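Local atomic coordinates of dATP pyrophosphohydrolase (Escherichia coli, PDB entry 2O1C), a protein that probably hydrolyses dihydroneopterin triphosphate to the monophosphate and pyrophosphate for folate biosynthesis, as a magnesium-dependent Nudix enzyme that can also act on dATP. Residues A[4-9]-A[90-95]; A[10-15]-A[41-46]; A[24-29]-A[36-41]. All coordinates share one frame; numbering follows the deposited sequence.

Contact 1. Residues A[4-9]-A[90-95]; sequences KVYKRP and RYAPGV. With PPV (pyrophosphate), chain G; SO4 (sulfate ion), chain E.
R90 grips the N-terminal segment 4-9 by its backbone. Its NH1 donates a nearly straight bond to V5 O at 2.8 Å, with V5 O close to the guanidinium plane although NH1 stands above the plane of the V5 carbonyl. NE turns along another edge to O3 of a sulfate, 2.7 Å away. K7 CG covers one face of this flat group and K4 CB the opposite one. Bends at chi2 and chi3 (-72° and -74°) fold the R90 chain into this slot.

K7 runs, extended beyond CG, past the Y91 ring: K7 CB sits over the ring face in a CH-pi contact, 3.8 Å from the centroid. Its NZ ends 2.5 Å from pyrophosphate O22, a doubtfully short bond, and a water joins NZ, O22 and Y91 OH. K7 N to R90 O, 2.8 Å, fixes the backbone behind both.

Further out, the Y6 ring lies flat against A92, whose CA stands over its centre, while P9 CB packs on V95 CG1, V95 being the last residue of a type II turn begun at A92. Y91 and V95 also lean on I83.

K7 thus reaches the pyrophosphate and, weakly, the sulfate that R90 NE holds, an ion probably from the crystallisation liquor. This is consistent with K7 binding the substrate's phosphates as in related Nudix enzymes; the bound anions would offset the gathered positive charge.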
loop_
_atom_site.group_PDB
_atom_site.type_symbol
_atom_site.label_atom_id
_atom_site.label_comp_id
_atom_site.label_asym_id
_atom_site.label_seq_id
_atom_site.Cartn_x
_atom_site.Cartn_y
_atom_site.Cartn_z
ATOM N N LYS A 4 17.079 -4.654 12.269
ATOM C CA LYS A 4 16.369 -3.867 11.272
ATOM C C LYS A 4 16.062 -2.510 11.874
ATOM O O LYS A 4 15.567 -2.411 13.001
ATOM C CB LYS A 4 15.071 -4.550 10.822
ATOM C CG LYS A 4 15.252 -5.592 9.722
ATOM C CD LYS A 4 13.934 -6.291 9.364
ATOM C CE LYS A 4 13.123 -5.517 8.319
ATOM N NZ LYS A 4 13.753 -5.514 6.954
ATOM N N VAL A 5 16.387 -1.464 11.127
ATOM C CA VAL A 5 16.137 -0.105 11.582
ATOM C C VAL A 5 14.640 0.107 11.719
ATOM O O VAL A 5 13.847 -0.610 11.100
ATOM C CB VAL A 5 16.781 0.939 10.640
ATOM C CG1 VAL A 5 18.307 0.818 10.703
ATOM C CG2 VAL A 5 16.275 0.775 9.205
ATOM N N TYR A 6 14.257 1.067 12.554
ATOM C CA TYR A 6 12.853 1.368 12.775
ATOM C C TYR A 6 12.187 1.811 11.479
ATOM O O TYR A 6 12.816 2.462 10.630
ATOM C CB TYR A 6 12.694 2.459 13.836
ATOM C CG TYR A 6 13.100 2.051 15.240
ATOM C CD1 TYR A 6 12.513 0.950 15.870
ATOM C CD2 TYR A 6 14.062 2.775 15.949
ATOM C CE1 TYR A 6 12.876 0.580 17.162
ATOM C CE2 TYR A 6 14.434 2.405 17.243
ATOM C CZ TYR A 6 13.831 1.309 17.840
ATOM O OH TYR A 6 14.184 0.941 19.119
ATOM N N LYS A 7 10.923 1.433 11.335
ATOM C CA LYS A 7 10.069 1.987 10.295
ATOM C C LYS A 7 9.847 3.455 10.614
ATOM O O LYS A 7 9.819 3.860 11.775
ATOM C CB LYS A 7 8.724 1.266 10.248
ATOM C CG LYS A 7 8.793 -0.193 9.840
ATOM C CD LYS A 7 7.397 -0.808 9.758
ATOM C CE LYS A 7 7.495 -2.278 9.358
ATOM N NZ LYS A 7 6.157 -2.871 9.119
ATOM N N ARG A 8 9.691 4.255 9.571
ATOM C CA ARG A 8 9.435 5.677 9.741
ATOM C C ARG A 8 7.923 5.893 9.755
ATOM O O ARG A 8 7.201 5.285 8.952
ATOM C CB ARG A 8 10.126 6.480 8.636
ATOM C CG ARG A 8 11.593 6.084 8.469
ATOM C CD ARG A 8 12.512 7.267 8.220
ATOM N NE ARG A 8 13.317 7.590 9.401
ATOM C CZ ARG A 8 13.304 8.759 10.034
ATOM N NH1 ARG A 8 12.532 9.745 9.608
ATOM N NH2 ARG A 8 14.074 8.946 11.097
ATOM N N PRO A 9 7.429 6.733 10.688
ATOM C CA PRO A 9 6.000 7.035 10.796
ATOM C C PRO A 9 5.486 8.065 9.764
ATOM O O PRO A 9 4.529 8.795 10.026
ATOM C CB PRO A 9 5.870 7.570 12.221
ATOM C CG PRO A 9 7.174 8.252 12.462
ATOM C CD PRO A 9 8.214 7.445 11.720
ATOM N N ARG A 90 7.901 -2.168 15.525
ATOM C CA ARG A 90 8.839 -1.832 14.464
ATOM C C ARG A 90 9.138 -0.335 14.361
ATOM O O ARG A 90 9.937 0.071 13.529
ATOM C CB ARG A 90 8.352 -2.374 13.115
ATOM C CG ARG A 90 8.478 -3.907 12.972
ATOM C CD ARG A 90 9.946 -4.367 12.803
ATOM N NE ARG A 90 10.441 -4.047 11.463
ATOM C CZ ARG A 90 11.319 -3.089 11.169
ATOM N NH1 ARG A 90 11.876 -2.351 12.122
ATOM N NH2 ARG A 90 11.663 -2.883 9.902
ATOM N N TYR A 91 8.465 0.468 15.180
ATOM C CA TYR A 91 8.690 1.926 15.212
ATOM C C TYR A 91 9.475 2.353 16.442
ATOM O O TYR A 91 9.540 1.628 17.445
ATOM C CB TYR A 91 7.365 2.693 15.130
ATOM C CG TYR A 91 6.612 2.403 13.847
ATOM C CD1 TYR A 91 5.859 1.234 13.712
ATOM C CD2 TYR A 91 6.661 3.291 12.775
ATOM C CE1 TYR A 91 5.177 0.955 12.526
ATOM C CE2 TYR A 91 5.975 3.020 11.586
ATOM C CZ TYR A 91 5.245 1.862 11.475
ATOM O OH TYR A 91 4.583 1.608 10.289
ATOM N N ALA A 92 10.098 3.523 16.349
ATOM C CA ALA A 92 10.926 4.038 17.435
ATOM C C ALA A 92 10.128 4.204 18.724
ATOM O O ALA A 92 8.923 4.421 18.683
ATOM C CB ALA A 92 11.592 5.349 17.029
ATOM N N PRO A 93 10.799 4.088 19.886
ATOM C CA PRO A 93 10.094 4.263 21.157
ATOM C C PRO A 93 9.262 5.554 21.178
ATOM O O PRO A 93 9.745 6.612 20.778
ATOM C CB PRO A 93 11.236 4.336 22.174
ATOM C CG PRO A 93 12.315 3.506 21.564
ATOM C CD PRO A 93 12.233 3.786 20.087
ATOM N N GLY A 94 8.010 5.452 21.616
ATOM C CA GLY A 94 7.134 6.619 21.740
ATOM C C GLY A 94 6.269 6.871 20.514
ATOM O O GLY A 94 5.274 7.592 20.594
ATOM N N VAL A 95 6.656 6.291 19.379
ATOM C CA VAL A 95 5.930 6.503 18.124
ATOM C C VAL A 95 4.628 5.701 18.149
ATOM O O VAL A 95 4.654 4.495 18.370
ATOM C CB VAL A 95 6.799 6.133 16.889
ATOM C CG1 VAL A 95 6.002 6.272 15.574
ATOM C CG2 VAL A 95 8.055 7.020 16.835
HETATM O O11 PPV G . 8.774 -0.838 6.726
HETATM P P1 PPV G . 7.720 0.019 6.071
HETATM O O21 PPV G . 7.146 1.111 6.943
HETATM O O31 PPV G . 8.207 0.474 4.716
HETATM O OPP PPV G . 6.491 -1.023 5.781
HETATM P P2 PPV G . 4.911 -0.960 6.196
HETATM O O12 PPV G . 4.517 0.486 6.349
HETATM O O22 PPV G . 4.739 -1.762 7.450
HETATM O O32 PPV G . 4.249 -1.646 5.031
HETATM S S SO4 E . 9.264 -6.170 8.528
HETATM O O1 SO4 E . 9.039 -7.582 8.230
HETATM O O2 SO4 E . 7.976 -5.519 8.750
HETATM O O3 SO4 E . 10.077 -6.058 9.735
HETATM O O4 SO4 E . 9.962 -5.538 7.412
HETATM O O HOH W 1 13.478 -1.454 8.563
HETATM O O HOH W 2 10.104 5.209 13.971
HETATM O O HOH W 3 3.812 -1.130 10.025
#

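Contact 2. Residues A[10-15]-A[41-46]; sequences VSILVV and GSVEEG. With PPV (pyrophosphate), chain G.
V43 turns its side chain toward segment 10-15, part of strand 10-18, and meets two residues there, V10 and I12. The V10 and V43 side chains meet at a slant, V10 CG1 lying 4.1 Å from V43 CB. I12 and V43 approach at about a right angle, methyl against methyl, with I12 CG2 3.8 Å from V43 CG2. In I12 it is CG1 that stands between the backbone N and the carbonyl carbon (chi1 55°); CG2 is thereby placed for V43, and CD1 is carried over the backbone of G41. I12 also packs on A49 of the helix 49-61 and on F103 of the neighbouring strand 97-107.

Between these apolar contacts the S11 and S42 side chains diverge from a non-hydrogen-bonded antiparallel pair. S11 OG turns to N98 and T99, on the side of strand 97-107. S42 OG, anti to its own carbonyl carbon (chi1 -71°), reaches pyrophosphate O21 at 2.5 Å and also takes up the backbone N of R8.

The backbone pairing goes with this divergence. I12 and G41 form a hydrogen-bonded pair, I12 N meeting G41 O at 2.8 Å nearly along the C=O axis, and V43 N closes the end of the pairing on V10 O at 2.9 Å. The S42 amide is left facing the ligand, and S42 N donates to pyrophosphate O31 at 2.6 Å, with an N-H...O angle of 166°. A side chain on G41 would be crowded by O31.

The Nudix box begins at this strand end, where it passes into the loop before the helix that carries E56 and E60, probable magnesium ligands. Chemically, a main-chain amide and a hydroxyl hold two oxygens of one phosphate, neutral donors that add directional grip without adding charge.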
loop_
_atom_site.group_PDB
_atom_site.type_symbol
_atom_site.label_atom_id
_atom_site.label_comp_id
_atom_site.label_asym_id
_atom_site.label_seq_id
_atom_site.Cartn_x
_atom_site.Cartn_y
_atom_site.Cartn_z
ATOM N N VAL A 10 6.153 8.112 8.620
ATOM C CA VAL A 10 5.712 8.850 7.448
ATOM C C VAL A 10 5.730 7.807 6.332
ATOM O O VAL A 10 6.769 7.212 6.063
ATOM C CB VAL A 10 6.681 10.003 7.124
ATOM C CG1 VAL A 10 6.330 10.638 5.782
ATOM C CG2 VAL A 10 6.674 11.053 8.234
ATOM N N SER A 11 4.582 7.578 5.701
ATOM C CA SER A 11 4.418 6.417 4.818
ATOM C C SER A 11 3.643 6.765 3.559
ATOM O O SER A 11 3.110 7.872 3.451
ATOM C CB SER A 11 3.692 5.308 5.592
ATOM O OG SER A 11 2.358 5.693 5.877
ATOM N N ILE A 12 3.592 5.812 2.622
ATOM C CA ILE A 12 2.754 5.902 1.424
ATOM C C ILE A 12 1.835 4.675 1.337
ATOM O O ILE A 12 2.079 3.638 1.983
ATOM C CB ILE A 12 3.596 6.101 0.111
ATOM C CG1 ILE A 12 4.665 5.019 -0.064
ATOM C CG2 ILE A 12 4.297 7.470 0.114
ATOM C CD1 ILE A 12 4.203 3.700 -0.603
ATOM N N LEU A 13 0.761 4.842 0.577
ATOM C CA LEU A 13 -0.180 3.796 0.241
ATOM C C LEU A 13 -0.382 3.877 -1.271
ATOM O O LEU A 13 -0.647 4.954 -1.818
ATOM C CB LEU A 13 -1.518 4.032 0.956
ATOM C CG LEU A 13 -2.717 3.186 0.491
ATOM C CD1 LEU A 13 -2.602 1.790 1.041
ATOM C CD2 LEU A 13 -4.036 3.842 0.894
ATOM N N VAL A 14 -0.220 2.751 -1.951
ATOM C CA VAL A 14 -0.528 2.723 -3.385
ATOM C C VAL A 14 -1.635 1.705 -3.625
ATOM O O VAL A 14 -1.409 0.494 -3.516
ATOM C CB VAL A 14 0.701 2.390 -4.243
ATOM C CG1 VAL A 14 0.345 2.525 -5.737
ATOM C CG2 VAL A 14 1.894 3.290 -3.876
ATOM N N VAL A 15 -2.822 2.211 -3.968
ATOM C CA VAL A 15 -3.944 1.357 -4.325
ATOM C C VAL A 15 -3.781 0.925 -5.776
ATOM O O VAL A 15 -4.002 1.700 -6.703
ATOM C CB VAL A 15 -5.314 2.045 -4.118
ATOM C CG1 VAL A 15 -6.447 1.121 -4.568
ATOM C CG2 VAL A 15 -5.504 2.431 -2.659
ATOM N N GLY A 41 4.387 1.484 2.600
ATOM C CA GLY A 41 5.758 1.499 3.108
ATOM C C GLY A 41 6.194 2.862 3.606
ATOM O O GLY A 41 5.525 3.858 3.362
ATOM N N SER A 42 7.325 2.887 4.302
ATOM C CA SER A 42 7.923 4.131 4.824
ATOM C C SER A 42 8.542 4.991 3.736
ATOM O O SER A 42 9.135 4.465 2.790
ATOM C CB SER A 42 9.018 3.795 5.841
ATOM O OG SER A 42 8.459 3.285 7.037
ATOM N N VAL A 43 8.408 6.312 3.887
ATOM C CA VAL A 43 9.190 7.268 3.102
ATOM C C VAL A 43 10.529 7.413 3.821
ATOM O O VAL A 43 10.592 7.951 4.938
ATOM C CB VAL A 43 8.496 8.640 2.982
ATOM C CG1 VAL A 43 9.342 9.608 2.142
ATOM C CG2 VAL A 43 7.101 8.507 2.397
ATOM N N GLU A 44 11.591 6.917 3.197
ATOM C CA GLU A 44 12.897 6.887 3.837
ATOM C C GLU A 44 13.601 8.237 3.691
ATOM O O GLU A 44 13.300 9.018 2.785
ATOM C CB GLU A 44 13.770 5.755 3.272
ATOM C CG GLU A 44 13.190 4.336 3.451
ATOM C CD GLU A 44 13.286 3.812 4.884
ATOM O OE1 GLU A 44 14.196 4.239 5.633
ATOM O OE2 GLU A 44 12.456 2.953 5.267
ATOM N N GLU A 45 14.535 8.508 4.598
ATOM C CA GLU A 45 15.376 9.692 4.495
ATOM C C GLU A 45 15.969 9.789 3.098
ATOM O O GLU A 45 16.498 8.812 2.575
ATOM C CB GLU A 45 16.508 9.623 5.525
ATOM C CG GLU A 45 17.301 10.906 5.668
ATOM C CD GLU A 45 16.708 11.857 6.686
ATOM O OE1 GLU A 45 15.668 11.499 7.288
ATOM O OE2 GLU A 45 17.283 12.953 6.892
ATOM N N GLY A 46 15.856 10.961 2.484
ATOM C CA GLY A 46 16.472 11.204 1.189
ATOM C C GLY A 46 15.578 10.919 0.001
ATOM O O GLY A 46 15.961 11.182 -1.131
HETATM O O11 PPV G . 8.774 -0.838 6.726
HETATM P P1 PPV G . 7.720 0.019 6.071
HETATM O O21 PPV G . 7.146 1.111 6.943
HETATM O O31 PPV G . 8.207 0.474 4.716
HETATM O OPP PPV G . 6.491 -1.023 5.781
HETATM P P2 PPV G . 4.911 -0.960 6.196
HETATM O O12 PPV G . 4.517 0.486 6.349
HETATM O O22 PPV G . 4.739 -1.762 7.450
HETATM O O32 PPV G . 4.249 -1.646 5.031
#

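Contact 3. Residues A[24-29]-A[36-41]; sequences VLMLQR and WQSVTG. With PPV (pyrophosphate), chain G.
Polar contacts gather where R29 and Q37 meet beside the pyrophosphate. R29 NH1 donates to Q37 OE1 at 3.0 Å, approaching from above the amide carbonyl plane, the guanidinium and amide planes standing 75° apart. The same NH1 points nearly straight at pyrophosphate O32, while NH2 takes O22 at 2.9 Å. T40 OG1 donates to O32 at 2.7 Å and accepts Q37 NE2 at 3.0 Å, so the glutamine bridges both phosphate-binding side chains. D31 forms a salt bridge with R29, and H118 bonds to Q37 OE1. With an alanine in place of this glutamine, T40 OG1 would probably lose its NE2 donor, H118 its OE1 partner, and R29 NH1 one of its two acceptors.

Backbone bonds pair L27 with Q37 in both directions, L27 N to Q37 O and Q37 N to L27 O. This is the antiparallel hairpin of strands 23-28 and 36-42 within the mixed sheet of the Nudix fold; T40 lies on the second strand and R29 near the end of the first, both probably substrate-binding. Near S38 the second strand is interrupted, and a water joins L25 O to S38 OG.

Apart from these bonds, Q28 CB makes a CH-pi contact over the six-membered ring of W36, 3.4 Å from its centroid, and the amide plane is within 14° of the ring plane. With CG anti to the backbone N (chi1 -173°), the extended Q28 chain follows the indole, its NE2 bonded to P33 O. L27 CD1 meets V39 CG2 at 3.7 Å, the two side chains side by side and both touching helix 49-61.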
loop_
_atom_site.group_PDB
_atom_site.type_symbol
_atom_site.label_atom_id
_atom_site.label_comp_id
_atom_site.label_asym_id
_atom_site.label_seq_id
_atom_site.Cartn_x
_atom_site.Cartn_y
_atom_site.Cartn_z
ATOM N N VAL A 24 -9.294 -4.888 -7.305
ATOM C CA VAL A 24 -8.221 -4.315 -6.485
ATOM C C VAL A 24 -7.282 -5.433 -6.043
ATOM O O VAL A 24 -7.723 -6.522 -5.638
ATOM C CB VAL A 24 -8.804 -3.589 -5.257
ATOM C CG1 VAL A 24 -7.692 -3.010 -4.353
ATOM C CG2 VAL A 24 -9.784 -2.477 -5.706
ATOM N N LEU A 25 -5.987 -5.145 -6.148
ATOM C CA LEU A 25 -4.934 -6.070 -5.768
ATOM C C LEU A 25 -4.747 -6.055 -4.247
ATOM O O LEU A 25 -4.278 -5.077 -3.702
ATOM C CB LEU A 25 -3.615 -5.659 -6.438
ATOM C CG LEU A 25 -2.559 -6.711 -6.838
ATOM C CD1 LEU A 25 -1.143 -6.150 -6.710
ATOM C CD2 LEU A 25 -2.668 -8.074 -6.164
ATOM N N MET A 26 -5.118 -7.145 -3.583
ATOM C CA MET A 26 -4.982 -7.231 -2.127
ATOM C C MET A 26 -3.902 -8.242 -1.740
ATOM O O MET A 26 -3.796 -9.320 -2.330
ATOM C CB MET A 26 -6.334 -7.527 -1.472
ATOM C CG MET A 26 -7.378 -6.413 -1.736
ATOM S SD MET A 26 -6.841 -4.783 -1.160
ATOM C CE MET A 26 -7.131 -4.983 0.601
ATOM N N LEU A 27 -3.078 -7.855 -0.768
ATOM C CA LEU A 27 -1.869 -8.585 -0.422
ATOM C C LEU A 27 -1.878 -8.925 1.064
ATOM O O LEU A 27 -2.120 -8.047 1.912
ATOM C CB LEU A 27 -0.633 -7.730 -0.746
ATOM C CG LEU A 27 -0.454 -7.252 -2.190
ATOM C CD1 LEU A 27 0.375 -5.984 -2.247
ATOM C CD2 LEU A 27 0.179 -8.346 -3.037
ATOM N N GLN A 28 -1.568 -10.182 1.362
ATOM C CA GLN A 28 -1.594 -10.720 2.716
ATOM C C GLN A 28 -0.265 -10.480 3.440
ATOM O O GLN A 28 0.788 -10.984 3.044
ATOM C CB GLN A 28 -1.959 -12.213 2.702
ATOM C CG GLN A 28 -2.184 -12.818 4.101
ATOM C CD GLN A 28 -2.368 -14.337 4.102
ATOM O OE1 GLN A 28 -1.947 -15.040 3.187
ATOM N NE2 GLN A 28 -2.980 -14.841 5.155
ATOM N N ARG A 29 -0.320 -9.698 4.512
ATOM C CA ARG A 29 0.892 -9.371 5.276
ATOM C C ARG A 29 1.506 -10.580 5.978
ATOM O O ARG A 29 0.811 -11.526 6.323
ATOM C CB ARG A 29 0.625 -8.239 6.283
ATOM C CG ARG A 29 0.346 -6.898 5.631
ATOM C CD ARG A 29 0.173 -5.770 6.643
ATOM N NE ARG A 29 1.392 -5.477 7.406
ATOM C CZ ARG A 29 2.263 -4.506 7.112
ATOM N NH1 ARG A 29 2.091 -3.723 6.050
ATOM N NH2 ARG A 29 3.326 -4.310 7.886
ATOM N N TRP A 36 -4.925 -7.916 5.140
ATOM C CA TRP A 36 -4.768 -7.795 3.695
ATOM C C TRP A 36 -4.832 -6.322 3.324
ATOM O O TRP A 36 -5.611 -5.578 3.897
ATOM C CB TRP A 36 -5.875 -8.550 2.956
ATOM C CG TRP A 36 -5.822 -10.046 3.147
ATOM C CD1 TRP A 36 -6.159 -10.748 4.264
ATOM C CD2 TRP A 36 -5.435 -11.014 2.164
ATOM N NE1 TRP A 36 -5.988 -12.102 4.046
ATOM C CE2 TRP A 36 -5.535 -12.288 2.766
ATOM C CE3 TRP A 36 -4.986 -10.924 0.839
ATOM C CZ2 TRP A 36 -5.223 -13.467 2.084
ATOM C CZ3 TRP A 36 -4.677 -12.107 0.158
ATOM C CH2 TRP A 36 -4.789 -13.353 0.786
ATOM N N GLN A 37 -4.041 -5.921 2.337
ATOM C CA GLN A 37 -3.840 -4.505 2.048
ATOM C C GLN A 37 -3.335 -4.275 0.632
ATOM O O GLN A 37 -2.815 -5.182 -0.026
ATOM C CB GLN A 37 -2.789 -3.930 3.024
ATOM C CG GLN A 37 -1.459 -4.716 2.983
ATOM C CD GLN A 37 -0.258 -3.933 3.489
ATOM O OE1 GLN A 37 0.884 -4.395 3.375
ATOM N NE2 GLN A 37 -0.503 -2.752 4.062
ATOM N N SER A 38 -3.463 -3.028 0.196
ATOM C CA SER A 38 -2.712 -2.498 -0.935
ATOM C C SER A 38 -1.242 -2.329 -0.514
ATOM O O SER A 38 -0.849 -2.691 0.597
ATOM C CB SER A 38 -3.320 -1.153 -1.367
ATOM O OG SER A 38 -4.722 -1.264 -1.650
ATOM N N VAL A 39 -0.425 -1.789 -1.405
ATOM C CA VAL A 39 1.000 -1.599 -1.129
ATOM C C VAL A 39 1.213 -0.437 -0.147
ATOM O O VAL A 39 0.668 0.652 -0.318
ATOM C CB VAL A 39 1.771 -1.378 -2.449
ATOM C CG1 VAL A 39 3.174 -0.798 -2.222
ATOM C CG2 VAL A 39 1.828 -2.678 -3.243
ATOM N N THR A 40 1.979 -0.690 0.907
ATOM C CA THR A 40 2.366 0.378 1.832
ATOM C C THR A 40 3.867 0.356 2.126
ATOM O O THR A 40 4.541 -0.665 1.947
ATOM C CB THR A 40 1.626 0.282 3.193
ATOM O OG1 THR A 40 1.917 -0.977 3.827
ATOM C CG2 THR A 40 0.135 0.448 3.042
ATOM N N GLY A 41 4.387 1.484 2.600
ATOM C CA GLY A 41 5.758 1.499 3.108
ATOM C C GLY A 41 6.194 2.862 3.606
ATOM O O GLY A 41 5.525 3.858 3.362
HETATM O O11 PPV G . 8.774 -0.838 6.726
HETATM P P1 PPV G . 7.720 0.019 6.071
HETATM O O21 PPV G . 7.146 1.111 6.943
HETATM O O31 PPV G . 8.207 0.474 4.716
HETATM O OPP PPV G . 6.491 -1.023 5.781
HETATM P P2 PPV G . 4.911 -0.960 6.196
HETATM O O12 PPV G . 4.517 0.486 6.349
HETATM O O22 PPV G . 4.739 -1.762 7.450
HETATM O O32 PPV G . 4.249 -1.646 5.031
HETATM O O HOH W 4 -4.298 -2.436 -4.183
#

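How the contacts relate
Strand 36-42 is the common element of contacts 2 and 3: strand 10-18 flanks it on one side and strand 23-28 on the other, and the two contacts share G41, their centres about 14 Å apart. Along the chain the three are nested, contact 3 inside the loop closed by contact 2, and that inside the loop closed by contact 1. Contact 1 lies outside the sheet, in surface loops, its centre about 13 Å from that of contact 2 and 20 Å from that of contact 3. All three meet at the pyrophosphate, so residues distant in sequence converge on one ligand, consistent with a substrate-phosphate site beside the Nudix box.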